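PDB 5EUF: protease from Helicobacter pylori, which is probably a zinc-dependent M16-family peptidase that cleaves the cytoplasmic domain of human junctional adhesion molecule A, weakening the gastric epithelial barrier. Local coordinates for residues E32-E44 with F182-V196. Numbering follows the deposited sequence.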
loop_
_atom_site.group_PDB
_atom_site.type_symbol
_atom_site.label_atom_id
_atom_site.label_comp_id
_atom_site.label_asym_id
_atom_site.label_seq_id
_atom_site.Cartn_x
_atom_site.Cartn_y
_atom_site.Cartn_z
ATOM N N GLU B 32 -20.208 31.579 10.699
ATOM C CA GLU B 32 -19.313 30.447 10.906
ATOM C C GLU B 32 -17.900 30.795 10.453
ATOM O O GLU B 32 -17.698 31.290 9.342
ATOM C CB GLU B 32 -19.811 29.203 10.167
ATOM C CG GLU B 32 -18.899 28.000 10.365
ATOM C CD GLU B 32 -19.470 26.719 9.798
ATOM O OE1 GLU B 32 -18.745 26.018 9.062
ATOM O OE2 GLU B 32 -20.639 26.404 10.098
ATOM N N VAL B 33 -16.928 30.536 11.321
ATOM C CA VAL B 33 -15.533 30.842 11.024
ATOM C C VAL B 33 -14.767 29.576 10.662
ATOM O O VAL B 33 -14.505 28.740 11.521
ATOM C CB VAL B 33 -14.842 31.527 12.217
ATOM C CG1 VAL B 33 -13.442 31.962 11.834
ATOM C CG2 VAL B 33 -15.660 32.716 12.686
ATOM N N ASP B 34 -14.401 29.445 9.390
ATOM C CA ASP B 34 -13.721 28.245 8.909
ATOM C C ASP B 34 -12.228 28.443 8.677
ATOM O O ASP B 34 -11.795 29.478 8.166
ATOM C CB ASP B 34 -14.360 27.754 7.609
ATOM C CG ASP B 34 -15.657 27.019 7.839
ATOM O OD1 ASP B 34 -16.680 27.687 8.092
ATOM O OD2 ASP B 34 -15.653 25.773 7.760
ATOM N N VAL B 35 -11.451 27.436 9.057
ATOM C CA VAL B 35 -10.052 27.345 8.667
ATOM C C VAL B 35 -9.827 26.028 7.940
ATOM O O VAL B 35 -9.931 24.958 8.534
ATOM C CB VAL B 35 -9.104 27.437 9.870
ATOM C CG1 VAL B 35 -7.679 27.126 9.440
ATOM C CG2 VAL B 35 -9.182 28.814 10.499
ATOM N N LEU B 36 -9.532 26.112 6.649
ATOM C CA LEU B 36 -9.327 24.922 5.838
ATOM C C LEU B 36 -7.848 24.689 5.556
ATOM O O LEU B 36 -7.140 25.595 5.120
ATOM C CB LEU B 36 -10.082 25.036 4.518
ATOM C CG LEU B 36 -11.503 25.589 4.562
ATOM C CD1 LEU B 36 -12.050 25.704 3.149
ATOM C CD2 LEU B 36 -12.391 24.707 5.417
ATOM N N TYR B 37 -7.383 23.471 5.808
ATOM C CA TYR B 37 -6.034 23.088 5.425
ATOM C C TYR B 37 -6.092 22.096 4.272
ATOM O O TYR B 37 -6.805 21.094 4.343
ATOM C CB TYR B 37 -5.280 22.487 6.609
ATOM C CG TYR B 37 -4.928 23.486 7.690
ATOM C CD1 TYR B 37 -3.800 24.293 7.575
ATOM C CD2 TYR B 37 -5.712 23.612 8.829
ATOM C CE1 TYR B 37 -3.470 25.201 8.564
ATOM C CE2 TYR B 37 -5.390 24.514 9.823
ATOM C CZ TYR B 37 -4.271 25.309 9.685
ATOM O OH TYR B 37 -3.951 26.213 10.671
ATOM N N LYS B 38 -5.347 22.375 3.208
ATOM C CA LYS B 38 -5.313 21.486 2.050
ATOM C C LYS B 38 -4.491 20.238 2.348
ATOM O O LYS B 38 -3.515 19.947 1.656
ATOM C CB LYS B 38 -4.741 22.213 0.833
ATOM C CG LYS B 38 -5.499 23.472 0.446
ATOM C CD LYS B 38 -4.834 24.171 -0.727
ATOM C CE LYS B 38 -5.627 25.385 -1.177
ATOM N NZ LYS B 38 -4.933 26.113 -2.275
ATOM N N VAL B 39 -4.884 19.518 3.397
ATOM C CA VAL B 39 -4.205 18.296 3.811
ATOM C C VAL B 39 -5.203 17.206 4.152
ATOM O O VAL B 39 -6.274 17.478 4.690
ATOM C CB VAL B 39 -3.315 18.504 5.048
ATOM C CG1 VAL B 39 -2.120 17.564 4.989
ATOM C CG2 VAL B 39 -2.871 19.949 5.170
ATOM N N GLY B 40 -4.835 15.967 3.860
ATOM C CA GLY B 40 -5.668 14.832 4.203
ATOM C C GLY B 40 -4.831 13.573 4.254
ATOM O O GLY B 40 -3.606 13.636 4.349
ATOM N N SER B 41 -5.494 12.425 4.182
ATOM C CA SER B 41 -4.797 11.150 4.188
ATOM C C SER B 41 -4.065 10.938 2.867
ATOM O O SER B 41 -3.178 10.089 2.771
ATOM C CB SER B 41 -5.774 10.004 4.446
ATOM O OG SER B 41 -6.743 9.915 3.416
ATOM N N ARG B 42 -4.437 11.718 1.854
ATOM C CA ARG B 42 -3.830 11.596 0.533
ATOM C C ARG B 42 -2.417 12.172 0.528
ATOM O O ARG B 42 -1.633 11.919 -0.387
ATOM C CB ARG B 42 -4.686 12.291 -0.527
ATOM C CG ARG B 42 -4.372 13.762 -0.694
ATOM C CD ARG B 42 -5.168 14.397 -1.819
ATOM N NE ARG B 42 -4.463 15.552 -2.359
ATOM C CZ ARG B 42 -3.777 15.535 -3.495
ATOM N NH1 ARG B 42 -3.727 14.424 -4.215
ATOM N NH2 ARG B 42 -3.151 16.627 -3.916
ATOM N N ASN B 43 -2.099 12.949 1.557
ATOM C CA ASN B 43 -0.769 13.522 1.699
ATOM C C ASN B 43 0.102 12.694 2.637
ATOM O O ASN B 43 1.180 13.124 3.044
ATOM C CB ASN B 43 -0.862 14.960 2.204
ATOM C CG ASN B 43 -1.761 15.820 1.344
ATOM O OD1 ASN B 43 -2.945 15.994 1.641
ATOM N ND2 ASN B 43 -1.205 16.365 0.269
ATOM N N GLU B 44 -0.375 11.503 2.980
ATOM C CA GLU B 44 0.369 10.604 3.854
ATOM C C GLU B 44 1.080 9.521 3.054
ATOM O O GLU B 44 0.944 9.440 1.831
ATOM C CB GLU B 44 -0.561 9.956 4.882
ATOM C CG GLU B 44 -1.328 10.942 5.742
ATOM C CD GLU B 44 -2.342 10.255 6.628
ATOM O OE1 GLU B 44 -2.562 9.039 6.435
ATOM O OE2 GLU B 44 -2.918 10.922 7.516
ATOM N N PHE B 182 5.229 16.736 9.733
ATOM C CA PHE B 182 3.994 16.766 8.956
ATOM C C PHE B 182 3.231 18.072 9.163
ATOM O O PHE B 182 2.796 18.703 8.200
ATOM C CB PHE B 182 3.104 15.575 9.326
ATOM C CG PHE B 182 1.981 15.325 8.355
ATOM C CD1 PHE B 182 0.772 15.994 8.477
ATOM C CD2 PHE B 182 2.131 14.408 7.326
ATOM C CE1 PHE B 182 -0.261 15.761 7.587
ATOM C CE2 PHE B 182 1.102 14.169 6.434
ATOM C CZ PHE B 182 -0.096 14.845 6.564
ATOM N N HIS B 183 3.075 18.472 10.421
ATOM C CA HIS B 183 2.293 19.658 10.750
ATOM C C HIS B 183 2.916 20.937 10.203
ATOM O O HIS B 183 2.255 21.700 9.498
ATOM C CB HIS B 183 2.116 19.785 12.262
ATOM C CG HIS B 183 1.374 21.019 12.672
ATOM N ND1 HIS B 183 2.014 22.165 13.094
ATOM C CD2 HIS B 183 0.049 21.292 12.706
ATOM C CE1 HIS B 183 1.113 23.088 13.381
ATOM N NE2 HIS B 183 -0.087 22.584 13.154
ATOM N N SER B 184 4.185 21.166 10.527
ATOM C CA SER B 184 4.876 22.383 10.106
ATOM C C SER B 184 4.968 22.488 8.584
ATOM O O SER B 184 5.127 23.580 8.036
ATOM C CB SER B 184 6.278 22.443 10.715
ATOM O OG SER B 184 7.116 21.446 10.159
ATOM N N LEU B 185 4.866 21.349 7.906
ATOM C CA LEU B 185 4.926 21.327 6.451
ATOM C C LEU B 185 3.567 21.613 5.825
ATOM O O LEU B 185 3.467 22.371 4.861
ATOM C CB LEU B 185 5.450 19.979 5.956
ATOM C CG LEU B 185 5.396 19.746 4.444
ATOM C CD1 LEU B 185 6.212 20.793 3.708
ATOM C CD2 LEU B 185 5.880 18.347 4.101
ATOM N N TYR B 186 2.520 21.014 6.380
ATOM C CA TYR B 186 1.204 21.067 5.757
ATOM C C TYR B 186 0.248 22.082 6.391
ATOM O O TYR B 186 -0.823 22.347 5.845
ATOM C CB TYR B 186 0.571 19.676 5.777
ATOM C CG TYR B 186 1.217 18.701 4.817
ATOM C CD1 TYR B 186 1.017 18.813 3.445
ATOM C CD2 TYR B 186 2.022 17.666 5.279
ATOM C CE1 TYR B 186 1.605 17.924 2.560
ATOM C CE2 TYR B 186 2.612 16.772 4.401
ATOM C CZ TYR B 186 2.401 16.907 3.044
ATOM O OH TYR B 186 2.987 16.021 2.166
ATOM N N TYR B 187 0.632 22.655 7.529
ATOM C CA TYR B 187 -0.185 23.688 8.169
ATOM C C TYR B 187 0.445 25.070 8.025
ATOM O O TYR B 187 0.375 25.895 8.935
ATOM C CB TYR B 187 -0.409 23.372 9.648
ATOM C CG TYR B 187 -1.489 22.348 9.910
ATOM C CD1 TYR B 187 -1.484 21.121 9.260
ATOM C CD2 TYR B 187 -2.504 22.602 10.825
ATOM C CE1 TYR B 187 -2.467 20.181 9.500
ATOM C CE2 TYR B 187 -3.493 21.664 11.075
ATOM C CZ TYR B 187 -3.467 20.455 10.410
ATOM O OH TYR B 187 -4.444 19.517 10.652
ATOM N N GLN B 188 1.072 25.311 6.882
ATOM C CA GLN B 188 1.576 26.636 6.562
ATOM C C GLN B 188 0.420 27.507 6.089
ATOM O O GLN B 188 -0.553 26.998 5.534
ATOM C CB GLN B 188 2.661 26.564 5.490
ATOM C CG GLN B 188 3.771 25.576 5.784
ATOM C CD GLN B 188 4.879 25.630 4.752
ATOM O OE1 GLN B 188 5.309 26.708 4.343
ATOM N NE2 GLN B 188 5.340 24.464 4.316
ATOM N N PRO B 189 0.517 28.822 6.324
ATOM C CA PRO B 189 -0.470 29.786 5.826
ATOM C C PRO B 189 -0.698 29.665 4.317
ATOM O O PRO B 189 -1.829 29.802 3.853
ATOM C CB PRO B 189 0.158 31.137 6.175
ATOM C CG PRO B 189 0.992 30.853 7.376
ATOM C CD PRO B 189 1.521 29.458 7.197
ATOM N N LYS B 190 0.371 29.399 3.569
ATOM C CA LYS B 190 0.283 29.226 2.121
ATOM C C LYS B 190 -0.558 28.005 1.745
ATOM O O LYS B 190 -0.991 27.865 0.601
ATOM C CB LYS B 190 1.685 29.101 1.518
ATOM N N ASN B 191 -0.786 27.124 2.716
ATOM C CA ASN B 191 -1.549 25.909 2.485
ATOM C C ASN B 191 -2.900 25.956 3.194
ATOM O O ASN B 191 -3.604 24.949 3.281
ATOM C CB ASN B 191 -0.747 24.686 2.951
ATOM C CG ASN B 191 -1.278 23.379 2.383
ATOM O OD1 ASN B 191 -1.741 23.327 1.242
ATOM N ND2 ASN B 191 -1.221 22.320 3.182
ATOM N N ALA B 192 -3.265 27.132 3.697
ATOM C CA ALA B 192 -4.484 27.268 4.492
ATOM C C ALA B 192 -5.458 28.294 3.917
ATOM O O ALA B 192 -5.061 29.225 3.217
ATOM C CB ALA B 192 -4.133 27.631 5.925
ATOM N N ILE B 193 -6.738 28.106 4.227
ATOM C CA ILE B 193 -7.797 29.014 3.793
ATOM C C ILE B 193 -8.698 29.395 4.961
ATOM O O ILE B 193 -9.221 28.524 5.654
ATOM C CB ILE B 193 -8.676 28.390 2.690
ATOM C CG1 ILE B 193 -7.845 28.058 1.450
ATOM C CG2 ILE B 193 -9.827 29.324 2.332
ATOM C CD1 ILE B 193 -8.627 27.330 0.374
ATOM N N VAL B 194 -8.875 30.694 5.177
ATOM C CA VAL B 194 -9.787 31.176 6.208
ATOM C C VAL B 194 -11.101 31.611 5.568
ATOM O O VAL B 194 -11.144 32.576 4.801
ATOM C CB VAL B 194 -9.184 32.346 7.010
ATOM C CG1 VAL B 194 -10.192 32.879 8.016
ATOM C CG2 VAL B 194 -7.906 31.905 7.712
ATOM N N LEU B 195 -12.167 30.886 5.889
ATOM C CA LEU B 195 -13.476 31.115 5.292
ATOM C C LEU B 195 -14.475 31.594 6.335
ATOM O O LEU B 195 -14.632 30.968 7.382
ATOM C CB LEU B 195 -13.979 29.832 4.625
ATOM C CG LEU B 195 -15.421 29.777 4.120
ATOM C CD1 LEU B 195 -15.616 30.691 2.924
ATOM C CD2 LEU B 195 -15.808 28.347 3.773
ATOM N N VAL B 196 -15.144 32.708 6.052
ATOM C CA VAL B 196 -16.151 33.247 6.963
ATOM C C VAL B 196 -17.492 33.426 6.256
ATOM O O VAL B 196 -17.601 34.168 5.279
ATOM C CB VAL B 196 -15.708 34.595 7.568
ATOM C CG1 VAL B 196 -16.811 35.167 8.446
ATOM C CG2 VAL B 196 -14.415 34.430 8.361
#
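Backbone bonds join Asp34 to Leu195 and Leu36 to Ile193, each pair exchanging two N-H...O=C bonds, and so zip strand 32-37 to strand 192-196 in antiparallel register. A fifth bond, from Lys38 N to Asn191 O (3.1 Å), carries the ladder one step past the strand end, where Lys38 centres an inverse gamma turn. Asn191 also ties this corner to the helix end: with CG anti to its own N (chi1 -163°), its amide ND2 reaches back to Tyr186 O at 2.7 Å, while OD1 lies against Lys38 CB. Arg92 of the adjoining strand 91-98 forms salt bridges with the carboxylates of both Glu32 and Asp34.

On the sheet face that bears Tyr37 and Ala192, the packing is aromatic. The rings of Tyr37 and Tyr187 stack face to face, centroids 4.0 Å apart and planes 24° from parallel, with Tyr187 CD2 over the centre of the Tyr37 ring. His183 CD2 lies against the rim of the opposite face of Tyr187, whose hydroxyl is hydrogen-bonded to that of Tyr93. Ala192 CB touches Tyr37 CE1 at 3.6 Å. Beyond the turn, Val39 packs against the last turn of the helix: CG1 meets the Tyr186 ring and Phe182 CE1, and CG2 lies 3.5 Å from Tyr186 CB. Asn43 CB makes an off-centre CH-pi contact with the Tyr186 ring, its OD1 receiving Gly40 N. Phe182 CE2 meets Asn43 O edge-on at 3.5 Å.

Glu44, near zinc ligand His53, is held by Gly50, Ala52 and Trp162, and Tyr187 lies close to Glu56, the probable proton acceptor. The pairing illustrates how an M16 peptidase domain is assembled: a strand distant in sequence is inserted within the mixed sheet, between 18-23 and 30-37, and the loop after 30-37 leads toward the zinc site.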